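Local coordinates for maternal effect protein oskar (Drosophila melanogaster, PDB 5A4A), which acts as a maternal germline inducer in germ plasm and, through its SGNH-hydrolase-like OSK domain, probably binds RNA, at residues L56-L61 and R67-R72; T79-N84 and K108-M113; L122-N127 and G166-D171; S176-T181 and Y187-K192. One frame throughout, in Å; residues are numbered along the deposited sequence.

Interaction 1: residues L56-L61 and R67-R72; sequences LCVSGL and RNRLKR. With SO4 (sulfate ion), chain G.
R69 of helix 63-71 lays its side chain against L56, V58 and L61, with L70 adding a second, smaller contact to L56. From the helix, R69 CB starts beside L61 CD1, 4.4 Å away. CG lies 3.9 Å from L56 CD2, and the bend at chi2 (69°) brings the guanidinium under that methyl, the two side chains crossing at about a right angle. NE comes next, with V58 CG2 near the guanidinium plane at its edge. CZ sits beneath L56 CD2, which stands 3.9 Å above the centre of the planar group. At the tip, NH1 makes a weak bond to R72 O (3.0 Å), whereas NH2 is held by the carbonyl of L11. Two residues earlier, R67 takes no part in the contact with 56-61; its NH1 and NH2 bind a sulfate edge-on, NH2 2.8 Å from sulfate O2 in a nearly straight bond (174°). Were R67 an alanine, the sulfate is likely to lose both N-H donors, and N64 OD1 its NH1 partner. In this α/β layer packing leucine covers the arginine's carbon stem and flat face while backbone carbonyls engage its nitrogens, so a buried charge is accommodated without an acid across the contact.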
loop_
_atom_site.group_PDB
_atom_site.type_symbol
_atom_site.label_atom_id
_atom_site.label_comp_id
_atom_site.label_asym_id
_atom_site.label_seq_id
_atom_site.Cartn_x
_atom_site.Cartn_y
_atom_site.Cartn_z
ATOM N N LEU A 56 1.375 4.910 8.586
ATOM C CA LEU A 56 2.264 4.297 7.605
ATOM C C LEU A 56 1.692 4.318 6.182
ATOM O O LEU A 56 2.255 3.705 5.275
ATOM C CB LEU A 56 2.606 2.857 8.032
ATOM C CG LEU A 56 3.172 2.733 9.450
ATOM C CD1 LEU A 56 3.388 1.259 9.814
ATOM C CD2 LEU A 56 4.474 3.503 9.594
ATOM N N CYS A 57 0.581 5.023 5.983
ATOM C CA CYS A 57 0.069 5.282 4.639
ATOM C C CYS A 57 0.526 6.651 4.166
ATOM O O CYS A 57 0.114 7.658 4.721
ATOM C CB CYS A 57 -1.467 5.227 4.612
ATOM S SG CYS A 57 -2.100 3.532 4.796
ATOM N N VAL A 58 1.374 6.677 3.140
ATOM C CA VAL A 58 1.997 7.915 2.670
ATOM C C VAL A 58 1.861 8.044 1.153
ATOM O O VAL A 58 2.182 7.107 0.420
ATOM C CB VAL A 58 3.514 7.918 3.015
ATOM C CG1 VAL A 58 4.175 9.242 2.593
ATOM C CG2 VAL A 58 3.748 7.633 4.518
ATOM N N SER A 59 1.403 9.202 0.674
ATOM C CA SER A 59 1.375 9.448 -0.761
ATOM C C SER A 59 2.775 9.291 -1.361
ATOM O O SER A 59 3.743 9.856 -0.852
ATOM C CB SER A 59 0.851 10.859 -1.065
ATOM O OG SER A 59 0.866 11.090 -2.467
ATOM N N GLY A 60 2.877 8.511 -2.434
ATOM C CA GLY A 60 4.155 8.307 -3.097
ATOM C C GLY A 60 5.090 7.315 -2.424
ATOM O O GLY A 60 6.271 7.243 -2.784
ATOM N N LEU A 61 4.585 6.543 -1.462
ATOM C CA LEU A 61 5.427 5.572 -0.757
ATOM C C LEU A 61 5.797 4.396 -1.663
ATOM O O LEU A 61 4.938 3.627 -2.084
ATOM C CB LEU A 61 4.736 5.043 0.507
ATOM C CG LEU A 61 5.638 4.363 1.548
ATOM C CD1 LEU A 61 6.537 5.393 2.260
ATOM C CD2 LEU A 61 4.818 3.566 2.553
ATOM N N ARG A 67 10.574 0.769 3.448
ATOM C CA ARG A 67 11.755 0.294 4.167
ATOM C C ARG A 67 12.306 1.408 5.057
ATOM O O ARG A 67 12.621 1.180 6.232
ATOM C CB ARG A 67 12.823 -0.185 3.174
ATOM C CG ARG A 67 12.517 -1.528 2.498
ATOM C CD ARG A 67 13.516 -1.853 1.381
ATOM N NE ARG A 67 14.869 -2.108 1.881
ATOM C CZ ARG A 67 15.964 -2.088 1.123
ATOM N NH1 ARG A 67 15.871 -1.825 -0.173
ATOM N NH2 ARG A 67 17.152 -2.339 1.660
ATOM N N ASN A 68 12.410 2.612 4.495
ATOM C CA ASN A 68 12.859 3.782 5.258
ATOM C C ASN A 68 11.868 4.220 6.325
ATOM O O ASN A 68 12.262 4.589 7.438
ATOM C CB ASN A 68 13.164 4.969 4.333
ATOM C CG ASN A 68 14.401 4.745 3.484
ATOM O OD1 ASN A 68 15.295 3.986 3.858
ATOM N ND2 ASN A 68 14.455 5.407 2.329
ATOM N N ARG A 69 10.584 4.180 5.987
ATOM C CA ARG A 69 9.539 4.633 6.902
ATOM C C ARG A 69 9.541 3.808 8.191
ATOM O O ARG A 69 9.383 4.354 9.283
ATOM C CB ARG A 69 8.169 4.568 6.222
ATOM C CG ARG A 69 7.003 5.081 7.074
ATOM C CD ARG A 69 7.081 6.582 7.290
ATOM N NE ARG A 69 6.060 7.057 8.222
ATOM C CZ ARG A 69 6.195 7.057 9.544
ATOM N NH1 ARG A 69 7.304 6.584 10.108
ATOM N NH2 ARG A 69 5.218 7.523 10.308
ATOM N N LEU A 70 9.732 2.494 8.062
ATOM C CA LEU A 70 9.754 1.616 9.232
ATOM C C LEU A 70 10.931 1.863 10.164
ATOM O O LEU A 70 10.846 1.582 11.361
ATOM C CB LEU A 70 9.721 0.142 8.814
ATOM C CG LEU A 70 8.405 -0.294 8.176
ATOM C CD1 LEU A 70 8.495 -1.771 7.788
ATOM C CD2 LEU A 70 7.254 -0.064 9.135
ATOM N N LYS A 71 12.027 2.382 9.618
ATOM C CA LYS A 71 13.181 2.741 10.437
ATOM C C LYS A 71 12.848 3.977 11.248
ATOM O O LYS A 71 13.465 4.246 12.277
ATOM C CB LYS A 71 14.402 3.021 9.565
ATOM C CG LYS A 71 14.890 1.833 8.760
ATOM C CD LYS A 71 16.084 2.202 7.879
ATOM C CE LYS A 71 16.598 0.973 7.137
ATOM N NZ LYS A 71 17.699 1.286 6.179
ATOM N N ARG A 72 11.875 4.741 10.765
ATOM C CA ARG A 72 11.446 5.942 11.461
ATOM C C ARG A 72 10.120 5.704 12.171
ATOM O O ARG A 72 9.320 6.623 12.340
ATOM C CB ARG A 72 11.371 7.135 10.502
ATOM C CG ARG A 72 12.729 7.512 9.928
ATOM C CD ARG A 72 12.681 8.781 9.084
ATOM N NE ARG A 72 14.028 9.218 8.715
HETATM S S SO4 G . 19.570 -1.820 -1.173
HETATM O O1 SO4 G . 20.187 -0.495 -1.247
HETATM O O2 SO4 G . 19.517 -2.235 0.228
HETATM O O3 SO4 G . 18.221 -1.747 -1.736
HETATM O O4 SO4 G . 20.348 -2.791 -1.938
#

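Interaction 2: residues T79-N84 and K108-M113; sequences TQIIVN and KEMHNM
M110 reaches from helix 96-112 down to I81 and V83 of strand 80-84, bringing together two members of a β-α-β crossover whose second strand, 116-120, lies parallel beside the first. The CA atoms of I81 and M110 are 9.6 Å apart, so the methionine reaches across to meet I81 and V83, which point toward it. Its chain runs extended through CB, CG and SD, then turns at the sulfur (chi3 67°). This bend sets the M110 CE methyl between two strand residues on the same face of the sheet: I81 CD1 is 4.2 Å away. L70, P117 and M28 pack around this spot, M110 touching the first two and I81 the third, which makes it a purely apolar, buried junction with no hydrogen bond across.

The solvent side of the helix is quite different. K108, H111 and N112 are exposed and touch nothing of the strand; the nearest side-chain atom of K108 remains 13.1 Å from it. Ordinary helical bonding continues there, with N112 N bonded to K108 O at 2.9 Å. E109, on the flank, faces helix 63-71, where it forms a long, weak ion pair with R67. On the strand, Q80 and I82 point away from the helix. The second touch of the methionine tip is looser than the first: M110 CE to V83 CG2, 4.5 Å.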
loop_
_atom_site.group_PDB
_atom_site.type_symbol
_atom_site.label_atom_id
_atom_site.label_comp_id
_atom_site.label_asym_id
_atom_site.label_seq_id
_atom_site.Cartn_x
_atom_site.Cartn_y
_atom_site.Cartn_z
ATOM N N THR A 79 4.018 -6.838 16.365
ATOM C CA THR A 79 2.969 -6.040 15.727
ATOM C C THR A 79 2.735 -6.511 14.296
ATOM O O THR A 79 3.684 -6.665 13.537
ATOM C CB THR A 79 3.312 -4.539 15.720
ATOM O OG1 THR A 79 3.398 -4.075 17.069
ATOM C CG2 THR A 79 2.237 -3.736 14.991
ATOM N N GLN A 80 1.471 -6.753 13.947
ATOM C CA GLN A 80 1.096 -7.148 12.594
ATOM C C GLN A 80 0.634 -5.934 11.812
ATOM O O GLN A 80 -0.210 -5.163 12.286
ATOM C CB GLN A 80 -0.012 -8.203 12.613
ATOM C CG GLN A 80 0.392 -9.522 13.267
ATOM C CD GLN A 80 -0.799 -10.420 13.525
ATOM O OE1 GLN A 80 -1.184 -11.225 12.673
ATOM N NE2 GLN A 80 -1.389 -10.291 14.707
ATOM N N ILE A 81 1.203 -5.764 10.619
ATOM C CA ILE A 81 0.909 -4.601 9.784
ATOM C C ILE A 81 0.328 -5.053 8.448
ATOM O O ILE A 81 0.912 -5.901 7.781
ATOM C CB ILE A 81 2.205 -3.788 9.513
ATOM C CG1 ILE A 81 2.850 -3.336 10.835
ATOM C CG2 ILE A 81 1.934 -2.593 8.570
ATOM C CD1 ILE A 81 4.200 -2.630 10.660
ATOM N N ILE A 82 -0.816 -4.495 8.056
ATOM C CA ILE A 82 -1.376 -4.816 6.745
ATOM C C ILE A 82 -0.712 -3.932 5.687
ATOM O O ILE A 82 -0.757 -2.704 5.768
ATOM C CB ILE A 82 -2.917 -4.661 6.718
ATOM C CG1 ILE A 82 -3.563 -5.634 7.724
ATOM C CG2 ILE A 82 -3.459 -4.915 5.313
ATOM C CD1 ILE A 82 -5.085 -5.477 7.881
ATOM N N VAL A 83 -0.112 -4.571 4.687
ATOM C CA VAL A 83 0.727 -3.880 3.707
ATOM C C VAL A 83 0.160 -3.922 2.293
ATOM O O VAL A 83 -0.211 -4.984 1.794
ATOM C CB VAL A 83 2.128 -4.515 3.670
ATOM C CG1 VAL A 83 3.012 -3.819 2.631
ATOM C CG2 VAL A 83 2.768 -4.466 5.059
ATOM N N ASN A 84 0.077 -2.754 1.657
ATOM C CA ASN A 84 -0.209 -2.684 0.226
ATOM C C ASN A 84 0.820 -1.758 -0.401
ATOM O O ASN A 84 0.712 -0.535 -0.297
ATOM C CB ASN A 84 -1.627 -2.152 -0.032
ATOM C CG ASN A 84 -1.996 -2.164 -1.509
ATOM O OD1 ASN A 84 -2.013 -1.117 -2.169
ATOM N ND2 ASN A 84 -2.289 -3.350 -2.040
ATOM N N LYS A 108 12.489 -8.982 4.672
ATOM C CA LYS A 108 13.592 -9.334 5.559
ATOM C C LYS A 108 13.777 -8.304 6.665
ATOM O O LYS A 108 14.032 -8.658 7.813
ATOM C CB LYS A 108 14.874 -9.494 4.738
ATOM C CG LYS A 108 16.165 -9.620 5.523
ATOM C CD LYS A 108 17.338 -9.658 4.539
ATOM C CE LYS A 108 18.643 -9.192 5.162
ATOM N NZ LYS A 108 19.166 -10.181 6.138
ATOM N N GLU A 109 13.648 -7.023 6.319
ATOM C CA GLU A 109 13.773 -5.961 7.308
ATOM C C GLU A 109 12.665 -6.025 8.365
ATOM O O GLU A 109 12.919 -5.859 9.556
ATOM C CB GLU A 109 13.765 -4.592 6.622
ATOM C CG GLU A 109 13.590 -3.439 7.573
ATOM C CD GLU A 109 13.538 -2.105 6.854
ATOM O OE1 GLU A 109 13.982 -2.016 5.699
ATOM O OE2 GLU A 109 13.048 -1.129 7.434
ATOM N N MET A 110 11.436 -6.267 7.928
ATOM C CA MET A 110 10.338 -6.428 8.873
ATOM C C MET A 110 10.605 -7.606 9.816
ATOM O O MET A 110 10.352 -7.519 11.019
ATOM C CB MET A 110 9.006 -6.577 8.131
ATOM C CG MET A 110 8.611 -5.298 7.392
ATOM S SD MET A 110 6.997 -5.348 6.609
ATOM C CE MET A 110 5.930 -5.411 8.057
ATOM N N HIS A 111 11.147 -8.690 9.273
ATOM C CA HIS A 111 11.485 -9.848 10.100
ATOM C C HIS A 111 12.533 -9.452 11.146
ATOM O O HIS A 111 12.411 -9.771 12.334
ATOM C CB HIS A 111 11.996 -10.997 9.232
ATOM C CG HIS A 111 12.118 -12.298 9.965
ATOM N ND1 HIS A 111 12.965 -13.303 9.567
ATOM C CD2 HIS A 111 11.493 -12.749 11.084
ATOM C CE1 HIS A 111 12.861 -14.326 10.404
ATOM N NE2 HIS A 111 11.973 -14.010 11.329
ATOM N N ASN A 112 13.558 -8.738 10.701
ATOM C CA ASN A 112 14.582 -8.253 11.618
ATOM C C ASN A 112 14.053 -7.272 12.678
ATOM O O ASN A 112 14.596 -7.194 13.787
ATOM C CB ASN A 112 15.757 -7.659 10.836
ATOM C CG ASN A 112 16.565 -8.722 10.111
ATOM O OD1 ASN A 112 16.562 -9.891 10.501
ATOM N ND2 ASN A 112 17.267 -8.322 9.055
ATOM N N MET A 113 12.991 -6.544 12.349
ATOM C CA MET A 113 12.365 -5.625 13.296
ATOM C C MET A 113 11.301 -6.295 14.150
ATOM O O MET A 113 10.698 -5.648 15.015
ATOM C CB MET A 113 11.741 -4.441 12.557
ATOM C CG MET A 113 12.752 -3.555 11.885
ATOM S SD MET A 113 11.929 -2.242 10.982
ATOM C CE MET A 113 13.333 -1.226 10.538
#

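Interaction 3: residues L122-N127 and G166-D171; sequences LAPLGN and GVVRFD
V168 CG2 packs on P124 and G126, the apolar part of the contact. P124 CG lies 4.4 Å from V168 CG2, and the bare G126 CA lies 4.3 Å from the same methyl. The other branch of V168 serves its own segment: V168 CG1 stands 3.3 Å above one face of the F170 ring, offset toward the rim.

These are two long loops of the SGNH-type α/β fold, one leading from strand 116-120 to helix 132-148, the other between strand 154-155 and helix 192-204. Neither is a strand here, and no hydrogen bond joins them.

The polar part is an aromatic edge meeting a carbonyl. G126 O lies close to the plane of the F170 ring at its edge, 3.3 Å from CE1 and 3.4 Å from CZ, so the oxygen faces the weakly positive C-H rim rather than the π cloud. With CG opposite its own carbonyl carbon, chi1 -79° brings the end of the F170 ring nearer G126 than the direction of its CB alone would. Backbone and side-chain bonds to neighbours fix the loops themselves: R169 pairs with L161 through the main chain, V167 N bonds to N163 OD1, and N127 ND2 reaches P186 O.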
loop_
_atom_site.group_PDB
_atom_site.type_symbol
_atom_site.label_atom_id
_atom_site.label_comp_id
_atom_site.label_asym_id
_atom_site.label_seq_id
_atom_site.Cartn_x
_atom_site.Cartn_y
_atom_site.Cartn_z
ATOM N N LEU A 122 -1.537 -6.166 -5.418
ATOM C CA LEU A 122 -1.876 -4.852 -5.978
ATOM C C LEU A 122 -3.174 -4.886 -6.766
ATOM O O LEU A 122 -3.370 -5.747 -7.616
ATOM C CB LEU A 122 -0.763 -4.339 -6.882
ATOM C CG LEU A 122 0.624 -4.242 -6.252
ATOM C CD1 LEU A 122 1.578 -3.505 -7.192
ATOM C CD2 LEU A 122 0.522 -3.525 -4.906
ATOM N N ALA A 123 -4.054 -3.934 -6.483
ATOM C CA ALA A 123 -5.225 -3.704 -7.324
ATOM C C ALA A 123 -4.781 -3.281 -8.722
ATOM O O ALA A 123 -3.706 -2.705 -8.892
ATOM C CB ALA A 123 -6.124 -2.620 -6.699
ATOM N N PRO A 124 -5.605 -3.573 -9.736
ATOM C CA PRO A 124 -5.307 -3.060 -11.076
ATOM C C PRO A 124 -5.252 -1.530 -11.029
ATOM O O PRO A 124 -5.985 -0.921 -10.251
ATOM C CB PRO A 124 -6.513 -3.518 -11.903
ATOM C CG PRO A 124 -7.607 -3.760 -10.886
ATOM C CD PRO A 124 -6.897 -4.280 -9.680
ATOM N N LEU A 125 -4.376 -0.932 -11.824
ATOM C CA LEU A 125 -4.333 0.522 -11.965
ATOM C C LEU A 125 -5.284 0.888 -13.097
ATOM O O LEU A 125 -4.969 0.703 -14.280
ATOM C CB LEU A 125 -2.902 0.981 -12.261
ATOM C CG LEU A 125 -1.905 0.654 -11.144
ATOM C CD1 LEU A 125 -0.471 0.941 -11.574
ATOM C CD2 LEU A 125 -2.245 1.431 -9.873
ATOM N N GLY A 126 -6.465 1.375 -12.724
ATOM C CA GLY A 126 -7.562 1.518 -13.666
ATOM C C GLY A 126 -7.312 2.425 -14.858
ATOM O O GLY A 126 -7.805 2.154 -15.957
ATOM N N ASN A 127 -6.545 3.491 -14.661
ATOM C CA ASN A 127 -6.258 4.402 -15.773
ATOM C C ASN A 127 -5.125 3.929 -16.686
ATOM O O ASN A 127 -4.846 4.553 -17.709
ATOM C CB ASN A 127 -5.997 5.833 -15.280
ATOM C CG ASN A 127 -4.936 5.903 -14.187
ATOM O OD1 ASN A 127 -4.756 4.965 -13.415
ATOM N ND2 ASN A 127 -4.242 7.032 -14.114
ATOM N N GLY A 166 -11.000 -10.784 -16.869
ATOM C CA GLY A 166 -9.712 -10.302 -16.407
ATOM C C GLY A 166 -9.480 -8.826 -16.663
ATOM O O GLY A 166 -8.394 -8.304 -16.387
ATOM N N VAL A 167 -10.495 -8.143 -17.183
ATOM C CA VAL A 167 -10.400 -6.695 -17.385
ATOM C C VAL A 167 -11.028 -5.914 -16.222
ATOM O O VAL A 167 -12.004 -6.358 -15.609
ATOM C CB VAL A 167 -10.989 -6.249 -18.749
ATOM C CG1 VAL A 167 -12.499 -6.411 -18.772
ATOM C CG2 VAL A 167 -10.600 -4.811 -19.057
ATOM N N VAL A 168 -10.439 -4.760 -15.926
ATOM C CA VAL A 168 -10.836 -3.926 -14.797
ATOM C C VAL A 168 -12.339 -3.627 -14.783
ATOM O O VAL A 168 -12.956 -3.380 -15.827
ATOM C CB VAL A 168 -9.985 -2.629 -14.748
ATOM C CG1 VAL A 168 -10.072 -1.880 -16.061
ATOM C CG2 VAL A 168 -10.407 -1.736 -13.602
ATOM N N ARG A 169 -12.936 -3.702 -13.599
ATOM C CA ARG A 169 -14.330 -3.329 -13.430
ATOM C C ARG A 169 -14.410 -1.827 -13.242
ATOM O O ARG A 169 -14.263 -1.336 -12.121
ATOM C CB ARG A 169 -14.907 -3.987 -12.182
ATOM C CG ARG A 169 -15.041 -5.488 -12.251
ATOM C CD ARG A 169 -15.592 -6.009 -10.938
ATOM N NE ARG A 169 -15.682 -7.469 -10.916
ATOM C CZ ARG A 169 -16.683 -8.169 -11.436
ATOM N NH1 ARG A 169 -17.686 -7.548 -12.032
ATOM N NH2 ARG A 169 -16.679 -9.493 -11.366
ATOM N N PHE A 170 -14.655 -1.085 -14.316
ATOM C CA PHE A 170 -14.690 0.366 -14.184
ATOM C C PHE A 170 -15.808 0.874 -13.286
ATOM O O PHE A 170 -15.753 2.009 -12.816
ATOM C CB PHE A 170 -14.701 1.059 -15.542
ATOM C CG PHE A 170 -13.352 1.126 -16.173
ATOM C CD1 PHE A 170 -12.349 1.892 -15.601
ATOM C CD2 PHE A 170 -13.073 0.402 -17.315
ATOM C CE1 PHE A 170 -11.095 1.950 -16.169
ATOM C CE2 PHE A 170 -11.819 0.456 -17.888
ATOM C CZ PHE A 170 -10.829 1.233 -17.313
ATOM N N ASP A 171 -16.801 0.034 -13.014
ATOM C CA ASP A 171 -17.862 0.438 -12.096
ATOM C C ASP A 171 -17.384 0.471 -10.635
ATOM O O ASP A 171 -18.132 0.856 -9.735
ATOM C CB ASP A 171 -19.117 -0.430 -12.272
ATOM C CG ASP A 171 -18.954 -1.828 -11.715
ATOM O OD1 ASP A 171 -17.805 -2.306 -11.597
ATOM O OD2 ASP A 171 -19.988 -2.453 -11.397
#

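Interaction 4: residues S176-T181 and Y187-K192; sequences SPRQVT and YLFWNK. With SO4 (sulfate ion), chain C; SO4 (sulfate ion), chain B.
A single antiparallel bridge, the hydrogen-bonded pair R178 and Y187, ties together two arms of the long loop before helix 192-204. R178 N gives to Y187 O at 2.8 Å, and Y187 N returns a straighter bond (170°) to R178 O; both donors lie in the carbonyl planes. Beyond the bridge, V180 straddles two rings. Its CG1 makes a CH-π contact over the Y187 face, 4.0 Å from the centroid, and meets the edge of F189 at CZ (3.7 Å). The other methyl, V180 CG2, lies 3.5 Å from Y187 CE1. With a serine at Y187, V180 would probably lose the ring face under CG1 and the carbon beside CG2, opening a gap beside F32. In this SGNH-type domain the second arm runs into helix 192-204, where N191 is the N-cap, its OD1 bonded to G194 N; K192 N holds one sulfate. L188 CD1 packs 3.5 Å from S176 C, and a water links S176 O to F189 N. R178 CB lies at the edge of the F189 ring; the chain then bends at chi2 (-68°), and its guanidinium edge meets a second sulfate, R178 NH2 to O2 at 2.7 Å, while O4 takes bonds from both R178 NH1 and S176 N.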
loop_
_atom_site.group_PDB
_atom_site.type_symbol
_atom_site.label_atom_id
_atom_site.label_comp_id
_atom_site.label_asym_id
_atom_site.label_seq_id
_atom_site.Cartn_x
_atom_site.Cartn_y
_atom_site.Cartn_z
ATOM N N SER A 176 -12.698 10.077 -13.229
ATOM C CA SER A 176 -11.538 10.844 -13.670
ATOM C C SER A 176 -10.356 10.686 -12.729
ATOM O O SER A 176 -10.537 10.515 -11.529
ATOM C CB SER A 176 -11.888 12.337 -13.764
ATOM O OG SER A 176 -13.043 12.557 -14.555
ATOM N N PRO A 177 -9.136 10.755 -13.274
ATOM C CA PRO A 177 -7.949 10.646 -12.426
ATOM C C PRO A 177 -7.712 11.908 -11.611
ATOM O O PRO A 177 -8.284 12.973 -11.894
ATOM C CB PRO A 177 -6.807 10.458 -13.432
ATOM C CG PRO A 177 -7.476 10.206 -14.765
ATOM C CD PRO A 177 -8.778 10.907 -14.693
ATOM N N ARG A 178 -6.854 11.784 -10.608
ATOM C CA ARG A 178 -6.572 12.875 -9.687
ATOM C C ARG A 178 -5.071 13.065 -9.511
ATOM O O ARG A 178 -4.301 12.114 -9.580
ATOM C CB ARG A 178 -7.173 12.585 -8.310
ATOM C CG ARG A 178 -8.674 12.402 -8.268
ATOM C CD ARG A 178 -9.417 13.702 -8.581
ATOM N NE ARG A 178 -10.765 13.695 -8.010
ATOM C CZ ARG A 178 -11.802 13.052 -8.541
ATOM N NH1 ARG A 178 -11.655 12.360 -9.663
ATOM N NH2 ARG A 178 -12.991 13.099 -7.948
ATOM N N GLN A 179 -4.673 14.304 -9.253
ATOM C CA GLN A 179 -3.326 14.617 -8.788
ATOM C C GLN A 179 -3.138 14.142 -7.346
ATOM O O GLN A 179 -4.046 14.271 -6.525
ATOM C CB GLN A 179 -3.133 16.140 -8.820
ATOM C CG GLN A 179 -1.814 16.618 -8.215
ATOM C CD GLN A 179 -0.669 16.522 -9.192
ATOM O OE1 GLN A 179 -0.754 17.039 -10.310
ATOM N NE2 GLN A 179 0.417 15.859 -8.779
ATOM N N VAL A 180 -1.965 13.600 -7.030
ATOM C CA VAL A 180 -1.624 13.290 -5.636
ATOM C C VAL A 180 -0.364 14.065 -5.240
ATOM O O VAL A 180 0.307 14.644 -6.094
ATOM C CB VAL A 180 -1.449 11.771 -5.388
ATOM C CG1 VAL A 180 -2.701 11.022 -5.825
ATOM C CG2 VAL A 180 -0.215 11.245 -6.108
ATOM N N THR A 181 -0.056 14.096 -3.946
ATOM C CA THR A 181 1.021 14.957 -3.449
ATOM C C THR A 181 2.425 14.366 -3.587
ATOM O O THR A 181 3.395 15.103 -3.734
ATOM C CB THR A 181 0.799 15.331 -1.968
ATOM O OG1 THR A 181 0.690 14.131 -1.189
ATOM C CG2 THR A 181 -0.482 16.156 -1.816
ATOM N N TYR A 187 -3.674 9.259 -10.638
ATOM C CA TYR A 187 -4.245 8.118 -9.926
ATOM C C TYR A 187 -5.729 8.039 -10.228
ATOM O O TYR A 187 -6.413 9.058 -10.209
ATOM C CB TYR A 187 -4.068 8.316 -8.416
ATOM C CG TYR A 187 -2.710 7.923 -7.899
ATOM C CD1 TYR A 187 -1.558 8.553 -8.347
ATOM C CD2 TYR A 187 -2.581 6.894 -6.972
ATOM C CE1 TYR A 187 -0.310 8.176 -7.876
ATOM C CE2 TYR A 187 -1.339 6.512 -6.494
ATOM C CZ TYR A 187 -0.213 7.147 -6.949
ATOM O OH TYR A 187 1.017 6.757 -6.460
ATOM N N LEU A 188 -6.224 6.835 -10.519
ATOM C CA LEU A 188 -7.665 6.618 -10.643
ATOM C C LEU A 188 -8.121 5.866 -9.394
ATOM O O LEU A 188 -7.819 4.674 -9.222
ATOM C CB LEU A 188 -8.006 5.799 -11.899
ATOM C CG LEU A 188 -9.500 5.807 -12.266
ATOM C CD1 LEU A 188 -9.914 7.230 -12.669
ATOM C CD2 LEU A 188 -9.829 4.813 -13.365
ATOM N N PHE A 189 -8.831 6.556 -8.510
ATOM C CA PHE A 189 -9.163 5.979 -7.210
ATOM C C PHE A 189 -10.367 5.060 -7.224
ATOM O O PHE A 189 -11.218 5.142 -8.110
ATOM C CB PHE A 189 -9.335 7.082 -6.172
ATOM C CG PHE A 189 -8.043 7.707 -5.770
ATOM C CD1 PHE A 189 -7.241 7.094 -4.815
ATOM C CD2 PHE A 189 -7.598 8.877 -6.382
ATOM C CE1 PHE A 189 -6.024 7.649 -4.449
ATOM C CE2 PHE A 189 -6.391 9.442 -6.020
ATOM C CZ PHE A 189 -5.601 8.827 -5.055
ATOM N N TRP A 190 -10.405 4.145 -6.255
ATOM C CA TRP A 190 -11.538 3.261 -6.109
ATOM C C TRP A 190 -12.734 4.090 -5.640
ATOM O O TRP A 190 -12.606 4.944 -4.762
ATOM C CB TRP A 190 -11.231 2.152 -5.093
ATOM C CG TRP A 190 -9.875 1.496 -5.268
ATOM C CD1 TRP A 190 -9.185 1.299 -6.442
ATOM C CD2 TRP A 190 -9.057 0.932 -4.225
ATOM N NE1 TRP A 190 -7.985 0.659 -6.180
ATOM C CE2 TRP A 190 -7.885 0.433 -4.834
ATOM C CE3 TRP A 190 -9.203 0.818 -2.839
ATOM C CZ2 TRP A 190 -6.864 -0.186 -4.093
ATOM C CZ3 TRP A 190 -8.188 0.213 -2.107
ATOM C CH2 TRP A 190 -7.033 -0.281 -2.738
ATOM N N ASN A 191 -13.897 3.839 -6.233
ATOM C CA ASN A 191 -15.094 4.574 -5.824
ATOM C C ASN A 191 -15.725 3.902 -4.606
ATOM O O ASN A 191 -15.110 3.020 -4.009
ATOM C CB ASN A 191 -16.081 4.770 -6.986
ATOM C CG ASN A 191 -16.738 3.479 -7.447
ATOM O OD1 ASN A 191 -16.577 2.422 -6.846
ATOM N ND2 ASN A 191 -17.493 3.569 -8.528
ATOM N N LYS A 192 -16.930 4.319 -4.221
ATOM C CA LYS A 192 -17.543 3.755 -3.018
ATOM C C LYS A 192 -17.687 2.233 -3.095
ATOM O O LYS A 192 -17.384 1.520 -2.142
ATOM C CB LYS A 192 -18.898 4.408 -2.714
ATOM C CG LYS A 192 -19.555 3.839 -1.455
ATOM C CD LYS A 192 -20.687 4.724 -0.946
ATOM C CE LYS A 192 -20.580 4.979 0.561
ATOM N NZ LYS A 192 -20.277 6.412 0.856
HETATM S S SO4 C . -15.369 11.229 -10.035
HETATM O O1 SO4 C . -16.272 12.278 -10.490
HETATM O O2 SO4 C . -15.053 11.432 -8.616
HETATM O O3 SO4 C . -16.047 9.939 -10.200
HETATM O O4 SO4 C . -14.127 11.282 -10.805
HETATM S S SO4 B . -17.082 7.987 -4.644
HETATM O O1 SO4 B . -17.410 9.168 -5.433
HETATM O O2 SO4 B . -17.166 8.288 -3.223
HETATM O O3 SO4 B . -18.031 6.916 -4.946
HETATM O O4 SO4 B . -15.719 7.591 -4.972
HETATM O O HOH W 1 -9.884 9.150 -9.201
#

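In the fold
Interactions 1 and 2 share one side of the sheet, their centres about 12 Å apart, and meet where L70 CD1 lies 3.6 Å from M110 CG. Interactions 3 and 4 form a second neighbourhood, both across the chain's centre from interaction 2, with centres about 13 Å apart; D171 O and N191 ND2, 3.0 Å apart, probably hydrogen-bond, and A123 packs on W190. Two slender touches connect the two neighbourhoods: S59 CB to T181 OG1 (3.3 Å) between interactions 1 and 4, and N84 ND2 to L122 CD2 (4.0 Å) between 2 and 3. The sulfates are probably from the crystallisation liquor: two sit by interaction 4, the third by R67.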